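Local coordinates for protein TetR-family transcriptional regulator (Pectobacterium atrosepticum, PDB 2HYT) that probably binds operator DNA through an N-terminal helix-turn-helix domain and regulates transcription as a member of the TetR family, at residues M10-T13 / R14-L18; G47-Y50 / H51-D55; D84-E87 / G88-R92; A100-P103 / E104-R107. All coordinates share one frame; numbering follows the deposited sequence.

Contact 1. Residues M10-T13 / R14-L18; sequences MEET and RATLL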
# COMPACT_ATOMS: atom_id res chain seq x y z
N MSE A 10 -32.46 8.82 9.12
CA MSE A 10 -31.59 8.76 7.95
C MSE A 10 -30.47 7.79 8.19
O MSE A 10 -30.12 7.02 7.29
CB MSE A 10 -31.02 10.15 7.63
CG MSE A 10 -32.06 11.09 7.12
SE MSE A 10 -32.51 10.59 5.32
CE MSE A 10 -30.78 11.01 4.42
N GLU A 11 -29.91 7.79 9.40
CA GLU A 11 -28.81 6.89 9.68
C GLU A 11 -29.28 5.45 9.63
O GLU A 11 -28.56 4.61 9.10
CB GLU A 11 -28.17 7.21 11.04
CG GLU A 11 -27.33 8.46 11.03
CD GLU A 11 -26.91 8.92 12.44
OE1 GLU A 11 -27.57 8.48 13.44
OE2 GLU A 11 -25.93 9.72 12.53
N GLU A 12 -30.49 5.17 10.14
CA GLU A 12 -31.05 3.82 10.08
C GLU A 12 -31.23 3.39 8.64
O GLU A 12 -30.84 2.28 8.25
CB GLU A 12 -32.41 3.72 10.80
CG GLU A 12 -33.07 2.31 10.67
CD GLU A 12 -34.60 2.26 10.95
OE1 GLU A 12 -35.22 3.32 11.21
OE2 GLU A 12 -35.16 1.12 10.91
N THR A 13 -31.81 4.26 7.83
CA THR A 13 -32.03 3.92 6.41
C THR A 13 -30.70 3.70 5.69
O THR A 13 -30.56 2.69 4.97
CB THR A 13 -32.87 4.98 5.72
OG1 THR A 13 -34.15 5.11 6.37
CG2 THR A 13 -33.09 4.67 4.24
N ARG A 14 -29.72 4.57 5.92
CA ARG A 14 -28.38 4.41 5.30
C ARG A 14 -27.81 3.02 5.61
O ARG A 14 -27.29 2.30 4.75
CB ARG A 14 -27.44 5.47 5.87
CG ARG A 14 -26.08 5.49 5.23
CD ARG A 14 -25.08 6.42 5.92
NE ARG A 14 -23.77 6.37 5.29
CZ ARG A 14 -23.45 7.08 4.21
NH1 ARG A 14 -24.37 7.86 3.67
NH2 ARG A 14 -22.24 6.95 3.66
N ALA A 15 -27.89 2.65 6.89
CA ALA A 15 -27.39 1.33 7.32
C ALA A 15 -28.09 0.15 6.62
O ALA A 15 -27.42 -0.86 6.24
CB ALA A 15 -27.52 1.23 8.88
N THR A 16 -29.41 0.23 6.44
CA THR A 16 -30.15 -0.82 5.71
C THR A 16 -29.71 -0.87 4.25
O THR A 16 -29.53 -1.93 3.69
CB THR A 16 -31.69 -0.69 5.84
OG1 THR A 16 -32.18 0.27 4.90
CG2 THR A 16 -32.08 -0.32 7.31
N LEU A 17 -29.51 0.31 3.65
CA LEU A 17 -29.11 0.34 2.23
C LEU A 17 -27.71 -0.24 2.05
O LEU A 17 -27.43 -0.95 1.12
CB LEU A 17 -29.17 1.74 1.67
CG LEU A 17 -30.56 2.33 1.59
CD1 LEU A 17 -30.44 3.85 1.33
CD2 LEU A 17 -31.39 1.63 0.52
N LEU A 18 -26.84 0.04 3.01
CA LEU A 18 -25.48 -0.44 2.96
C LEU A 18 -25.44 -1.96 3.09
O LEU A 18 -24.73 -2.64 2.35
CB LEU A 18 -24.63 0.25 4.06
CG LEU A 18 -23.14 0.27 3.79
CD1 LEU A 18 -22.90 1.25 2.64
CD2 LEU A 18 -22.32 0.67 5.10

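Contact 2. Residues G47-Y50 / H51-D55; sequences GALY and HHFGD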
# COMPACT_ATOMS: atom_id res chain seq x y z
N GLY A 47 -33.90 6.57 -6.73
CA GLY A 47 -33.15 7.68 -6.14
C GLY A 47 -32.64 7.51 -4.72
O GLY A 47 -31.80 8.28 -4.27
N ALA A 48 -33.06 6.46 -4.02
CA ALA A 48 -32.64 6.31 -2.62
C ALA A 48 -31.12 6.21 -2.47
O ALA A 48 -30.49 6.87 -1.60
CB ALA A 48 -33.35 5.08 -2.01
N LEU A 49 -30.52 5.35 -3.28
CA LEU A 49 -29.07 5.14 -3.24
C LEU A 49 -28.31 6.41 -3.64
O LEU A 49 -27.33 6.77 -2.99
CB LEU A 49 -28.65 3.99 -4.15
CG LEU A 49 -29.10 2.59 -3.77
CD1 LEU A 49 -28.77 1.60 -4.90
CD2 LEU A 49 -28.46 2.18 -2.47
N TYR A 50 -28.77 7.13 -4.68
CA TYR A 50 -28.11 8.38 -5.02
C TYR A 50 -28.24 9.42 -3.89
O TYR A 50 -27.29 10.14 -3.54
CB TYR A 50 -28.63 8.98 -6.30
CG TYR A 50 -28.29 8.17 -7.53
CD1 TYR A 50 -26.96 7.92 -7.85
CD2 TYR A 50 -29.26 7.69 -8.35
CE1 TYR A 50 -26.62 7.20 -8.97
CE2 TYR A 50 -28.92 6.97 -9.48
CZ TYR A 50 -27.61 6.72 -9.76
OH TYR A 50 -27.27 6.02 -10.90
N HIS A 51 -29.40 9.48 -3.28
CA HIS A 51 -29.63 10.42 -2.19
C HIS A 51 -28.70 10.20 -1.00
O HIS A 51 -28.13 11.13 -0.44
CB HIS A 51 -31.06 10.25 -1.73
CG HIS A 51 -31.45 11.16 -0.63
ND1 HIS A 51 -31.45 12.53 -0.77
CD2 HIS A 51 -31.97 10.91 0.60
CE1 HIS A 51 -31.89 13.08 0.35
NE2 HIS A 51 -32.22 12.12 1.19
N HIS A 52 -28.50 8.93 -0.63
CA HIS A 52 -27.62 8.64 0.48
C HIS A 52 -26.12 8.64 0.18
O HIS A 52 -25.30 8.98 1.06
CB HIS A 52 -28.01 7.30 1.14
CG HIS A 52 -29.25 7.39 1.97
ND1 HIS A 52 -29.23 7.62 3.33
CD2 HIS A 52 -30.55 7.32 1.61
CE1 HIS A 52 -30.47 7.64 3.78
NE2 HIS A 52 -31.29 7.51 2.75
N PHE A 53 -25.71 8.17 -1.01
CA PHE A 53 -24.31 7.91 -1.29
C PHE A 53 -23.71 8.74 -2.44
O PHE A 53 -22.51 8.74 -2.61
CB PHE A 53 -24.13 6.41 -1.58
CG PHE A 53 -24.62 5.53 -0.45
CD1 PHE A 53 -23.90 5.41 0.72
CD2 PHE A 53 -25.84 4.91 -0.52
CE1 PHE A 53 -24.36 4.64 1.77
CE2 PHE A 53 -26.28 4.10 0.52
CZ PHE A 53 -25.57 4.01 1.68
N GLY A 54 -24.55 9.41 -3.23
CA GLY A 54 -24.06 10.31 -4.28
C GLY A 54 -23.82 9.59 -5.59
O GLY A 54 -24.41 9.91 -6.62
N ASP A 55 -22.92 8.61 -5.52
CA ASP A 55 -22.55 7.77 -6.69
C ASP A 55 -22.13 6.40 -6.26
O ASP A 55 -22.02 6.13 -5.07
CB ASP A 55 -21.46 8.46 -7.56
CG ASP A 55 -20.16 8.77 -6.82
OD1 ASP A 55 -19.96 8.40 -5.64
OD2 ASP A 55 -19.27 9.40 -7.47

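Contact 3. Residues D84-E87 / G88-R92; sequences DDWE and GFRCR. With EDO (1,2-ethanediol), chain B.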
# COMPACT_ATOMS: atom_id res chain seq x y z
N ASP A 84 -1.04 -16.91 24.78
CA ASP A 84 0.36 -16.45 24.69
C ASP A 84 0.36 -15.23 23.76
O ASP A 84 -0.15 -15.33 22.67
CB ASP A 84 1.24 -17.53 24.09
CG ASP A 84 2.66 -17.09 23.97
OD1 ASP A 84 3.35 -17.01 24.99
OD2 ASP A 84 3.09 -16.73 22.87
N ASP A 85 0.93 -14.11 24.18
CA ASP A 85 0.75 -12.90 23.40
C ASP A 85 1.54 -12.91 22.09
O ASP A 85 1.07 -12.34 21.08
CB ASP A 85 1.03 -11.68 24.24
CG ASP A 85 0.05 -11.57 25.43
OD1 ASP A 85 -1.10 -12.06 25.29
OD2 ASP A 85 0.44 -11.07 26.48
N TRP A 86 2.70 -13.55 22.09
CA TRP A 86 3.44 -13.68 20.82
C TRP A 86 2.66 -14.52 19.82
O TRP A 86 2.52 -14.15 18.64
CB TRP A 86 4.81 -14.30 21.04
CG TRP A 86 5.55 -14.51 19.76
CD1 TRP A 86 5.91 -15.71 19.23
CD2 TRP A 86 5.99 -13.51 18.83
NE1 TRP A 86 6.55 -15.52 18.03
CE2 TRP A 86 6.62 -14.19 17.76
CE3 TRP A 86 5.95 -12.13 18.80
CZ2 TRP A 86 7.19 -13.51 16.66
CZ3 TRP A 86 6.50 -11.46 17.72
CH2 TRP A 86 7.14 -12.16 16.68
N GLU A 87 2.11 -15.64 20.28
CA GLU A 87 1.32 -16.50 19.39
C GLU A 87 0.05 -15.79 18.95
O GLU A 87 -0.39 -15.94 17.82
CB GLU A 87 1.02 -17.85 20.05
CG GLU A 87 2.25 -18.67 20.38
CD GLU A 87 3.07 -19.07 19.16
OE1 GLU A 87 2.49 -19.25 18.08
OE2 GLU A 87 4.29 -19.22 19.31
N GLY A 88 -0.52 -14.96 19.82
CA GLY A 88 -1.68 -14.19 19.45
C GLY A 88 -1.35 -13.18 18.34
O GLY A 88 -2.17 -12.90 17.45
N PHE A 89 -0.17 -12.60 18.41
CA PHE A 89 0.29 -11.65 17.39
C PHE A 89 0.51 -12.38 16.06
O PHE A 89 0.06 -11.89 15.03
CB PHE A 89 1.58 -10.96 17.89
CG PHE A 89 2.40 -10.35 16.79
CD1 PHE A 89 2.06 -9.15 16.27
CD2 PHE A 89 3.54 -10.98 16.30
CE1 PHE A 89 2.83 -8.56 15.27
CE2 PHE A 89 4.31 -10.40 15.32
CZ PHE A 89 3.94 -9.17 14.79
N ARG A 90 1.17 -13.53 16.09
CA ARG A 90 1.35 -14.35 14.85
C ARG A 90 -0.01 -14.72 14.29
O ARG A 90 -0.22 -14.64 13.08
CB ARG A 90 2.14 -15.63 15.13
CG ARG A 90 3.62 -15.35 15.45
CD ARG A 90 4.40 -16.65 15.76
NE ARG A 90 4.16 -17.71 14.79
CZ ARG A 90 4.27 -19.01 15.02
NH1 ARG A 90 4.64 -19.47 16.21
NH2 ARG A 90 3.99 -19.87 14.05
N CYS A 91 -0.92 -15.14 15.15
CA CYS A 91 -2.24 -15.55 14.71
C CYS A 91 -3.02 -14.40 14.08
O CYS A 91 -3.68 -14.61 13.08
CB CYS A 91 -3.01 -16.11 15.89
SG CYS A 91 -4.57 -16.78 15.44
N ARG A 92 -2.91 -13.21 14.67
CA ARG A 92 -3.56 -12.03 14.14
C ARG A 92 -3.00 -11.67 12.75
O ARG A 92 -3.75 -11.37 11.79
CB ARG A 92 -3.36 -10.88 15.09
CG ARG A 92 -3.91 -9.58 14.62
CD ARG A 92 -3.94 -8.59 15.74
NE ARG A 92 -4.00 -7.22 15.23
CZ ARG A 92 -4.23 -6.16 15.99
NH1 ARG A 92 -4.45 -6.29 17.29
NH2 ARG A 92 -4.25 -4.96 15.41
C1 EDO B . -3.36 -6.96 11.22
O1 EDO B . -3.94 -6.50 12.46
C2 EDO B . -3.17 -5.75 10.30
O2 EDO B . -2.11 -4.88 10.80

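Contact 4. Residues A100-P103 / E104-R107; sequences ALEP and EIQR. With EDO (1,2-ethanediol), chain D.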
# COMPACT_ATOMS: atom_id res chain seq x y z
N ALA A 100 -7.93 -12.66 3.05
CA ALA A 100 -7.84 -12.38 1.62
C ALA A 100 -8.53 -13.45 0.76
O ALA A 100 -8.70 -13.25 -0.44
CB ALA A 100 -6.40 -12.26 1.18
N LEU A 101 -8.88 -14.58 1.36
CA LEU A 101 -9.62 -15.63 0.64
C LEU A 101 -11.10 -15.63 0.97
O LEU A 101 -11.87 -16.41 0.38
CB LEU A 101 -9.03 -17.00 0.92
CG LEU A 101 -7.56 -17.21 0.49
CD1 LEU A 101 -7.14 -18.69 0.70
CD2 LEU A 101 -7.32 -16.76 -0.96
N GLU A 102 -11.55 -14.78 1.89
CA GLU A 102 -12.98 -14.69 2.16
C GLU A 102 -13.63 -13.92 1.03
O GLU A 102 -13.16 -12.85 0.65
CB GLU A 102 -13.23 -13.99 3.52
CG GLU A 102 -12.60 -14.75 4.67
CD GLU A 102 -12.88 -14.14 6.02
OE1 GLU A 102 -13.63 -13.12 6.09
OE2 GLU A 102 -12.35 -14.68 7.03
N PRO A 103 -14.70 -14.46 0.44
CA PRO A 103 -15.20 -13.80 -0.79
C PRO A 103 -15.48 -12.30 -0.71
O PRO A 103 -15.15 -11.57 -1.66
CB PRO A 103 -16.48 -14.61 -1.12
CG PRO A 103 -16.24 -15.89 -0.54
CD PRO A 103 -15.41 -15.71 0.71
N GLU A 104 -16.07 -11.79 0.38
CA GLU A 104 -16.34 -10.37 0.41
C GLU A 104 -15.08 -9.50 0.45
O GLU A 104 -14.99 -8.50 -0.24
CB GLU A 104 -17.22 -10.00 1.61
CG GLU A 104 -17.58 -8.55 1.58
CD GLU A 104 -18.68 -8.21 2.54
OE1 GLU A 104 -18.54 -8.62 3.71
OE2 GLU A 104 -19.63 -7.50 2.14
N ILE A 105 -14.15 -9.88 1.31
CA ILE A 105 -12.89 -9.15 1.44
C ILE A 105 -12.09 -9.27 0.17
O ILE A 105 -11.57 -8.28 -0.36
CB ILE A 105 -12.14 -9.65 2.71
CG1 ILE A 105 -12.97 -9.27 3.94
CG2 ILE A 105 -10.72 -9.07 2.79
CD1 ILE A 105 -12.44 -9.85 5.26
N GLN A 106 -11.97 -10.48 -0.34
CA GLN A 106 -11.24 -10.72 -1.55
C GLN A 106 -11.71 -9.82 -2.67
O GLN A 106 -10.92 -9.26 -3.42
CB GLN A 106 -11.38 -12.19 -1.94
CG GLN A 106 -10.66 -12.56 -3.18
CD GLN A 106 -10.94 -14.01 -3.55
OE1 GLN A 106 -12.10 -14.39 -3.79
NE2 GLN A 106 -9.91 -14.83 -3.52
N ARG A 107 -13.02 -9.77 -2.85
CA ARG A 107 -13.59 -9.09 -4.00
C ARG A 107 -13.76 -7.61 -3.74
O ARG A 107 -13.13 -6.80 -4.42
CB ARG A 107 -14.91 -9.75 -4.34
CG ARG A 107 -14.68 -11.11 -5.03
CD ARG A 107 -15.98 -11.63 -5.63
NE ARG A 107 -16.89 -12.08 -4.59
CZ ARG A 107 -18.19 -12.35 -4.76
NH1 ARG A 107 -18.78 -12.17 -5.93
NH2 ARG A 107 -18.90 -12.79 -3.72
C1 EDO D . -15.84 -8.50 7.39
O1 EDO D . -15.50 -9.34 8.51
C2 EDO D . -16.84 -9.29 6.55
O2 EDO D . -16.40 -9.44 5.21
O HOH W 1 -12.74 -16.75 -2.19

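Contact 1. Residues M10-T13 / R14-L18
M10 and R14 are joined across one turn inside helix 7-28, the first helix of the TetR-type DNA-binding domain, with R14 N donating to M10 O at 2.8 Å. M10 is a selenomethionine; in the conformer described, its side chain packs on H51 and H52 of helix 48-53. R14 also reaches helix 48-53: CG stands anti to the backbone N (chi1 -175°), and the extended chain carries NH1 to the carbonyl O of H52, beside F53. E11 follows with a plain helical bond from A15 N to its carbonyl. At E12 the carbonyl O accepts from T16 N, and T16 CG2 crowds the same oxygen at 3.0 Å. T13 is engaged at both its side chain and its carbonyl. Its OG1 bonds back to E9 O, while CG2 lies alongside the L17 side chain, 4.0 Å from CD1, both pointing the same way. L17 itself is buried, reaching H52 and L44. T13 O is gripped twice, by L17 N at 2.9 Å and by the hydroxyl of T16. A chi1 of 82° turns that hydroxyl back over the preceding turn, where T16 OG1 donates to T13 O, in the carbonyl plane and on a lone pair, at 2.9 Å.

Contact 2. Residues G47-Y50 / H51-D55
L49 and F53 meet one turn apart on the short helix 48-53, where CD2 of the leucine lies 4.2 Å from CE2 of the phenylalanine and the two side chains cross at a slant. The F53 ring also brings its edge to the carbonyl of its partner, CD2 lying 3.4 Å from L49 O, and one face is covered near the rim by H52 CB. The imidazole of H52 uses its edge in a similar way: A48 O lies in the ring plane, 3.2 Å from H52 CD2, and CG set anti to the carbonyl carbon (chi1 -75°) lays the ring back along the preceding turn. Y50 presents the edge of its ring to the end of the helix, CD1 being 3.5 Å from G54 O. Behind these side chains the backbone closes from G47, the N-cap residue, whose carbonyl takes H51 N, to Y50 O, which takes G54 N at 2.9 Å with a bent N-H...O angle of 143°. G54 then leaves the helix with positive phi, and D55 OD1 caps G58 N to start helix 56-81. The helix is the second of the predicted helix-turn-helix, consistent with a DNA-recognition role. L49 packs on M35, L38 and T39 of helix 35-42, H52 faces helix 7-28, and F53 packs on L59 and A62 of helix 56-81.

Contact 3. Residues D84-E87 / G88-R92
The indole of W86 carries the R90 side chain over one face: CG stands 3.8 Å above the ring plane toward its rim, in a CH-pi contact with the five-membered ring, and CD comes 3.3 Å from NE1. F89 CD2 lies over the same face of the indole, 3.3 Å from W86 CZ3. The six-membered ring of W86 and the phenyl ring of F89 are inclined by 33°, an oblique pair with centroids 5.0 Å apart. Both residues have CG anti to the backbone N (chi1 176° for W86), which brings the two rings together from successive turns. R92 offers the edge of its guanidinium to a 1,2-ethanediol, probably from the crystallisation liquor, with NE 2.9 Å from its O1; NH1 and NH2 are held by S79 and S131.

Beyond the indole, the R90 chain bends at chi3 and, in the E87 conformer described, places NH1 2.9 Å from E87 OE1 in a salt bridge, the carboxylate and guanidinium planes being 77° apart. R90 NE has a second acid, E186. W86 is closed in by V144, V145, L193 and R197, and F89 by L135, I136 and L139 of helix 122-141. The arrangement is that of an N-capped helix start: D84 OD2, also paired with R197, accepts from E87 N at 3.0 Å and opens helix 85-98 of the all-helical TetR C-terminal domain.

Contact 4. Residues A100-P103 / E104-R107
E102 O receives Q106 N at 2.8 Å, closing the first turn of helix 103-117 in the TetR C-terminal domain. E102 is the N-cap residue and P103 the first residue of the helix, a position whose N needs no helical partner, so a proline costs no hydrogen bond. P103 O next takes R107 N at 3.0 Å; the helix has a wider pi-type turn at 105-107. Ahead of the cap, A100 lies close to Q106. The carbonyl O of A100 is buried against Q106 CB at 3.2 Å and has no hydrogen-bond partner in the model.

Among the side chains, E102 and I105 run alongside each other, OE1 lying 3.6 Å from CD1, while E102 OE2 is salt-bridged to R74. E104 OE1 pairs with R22 and accepts from O2 of a 1,2-ethanediol, probably from the crystallisation liquor. R107 turns at chi3 (-73°) so that the edge of its guanidinium faces P103 O, where NE adds a weak bond; NH2 reaches S26 O. The extended Q106 side chain, CG anti to the backbone N, crosses that of L101. A water joins these two residues, donating to L101 O at 2.7 Å and to Q106 OE1 at 2.9 Å.

From the N terminus the four contacts follow in series, none nested in or crossing another, and each is local, closing a helical turn, a helix start or, in contact 2, a whole short helix with its exit, and no long loop. Contacts 1 and 2 touch directly, tying helix 7-28 to helix 48-53 within the DNA-binding domain. Contacts 3 and 4 belong to the C-terminal domain, at the starts of the consecutive helices 85-98 and 103-117, with centres about 23 Å apart. Contact 3 lies across the chain's centre from contacts 1 and 2. Contact 4, nearer that centre, faces the DNA-binding domain through R22 and S26 of helix 7-28.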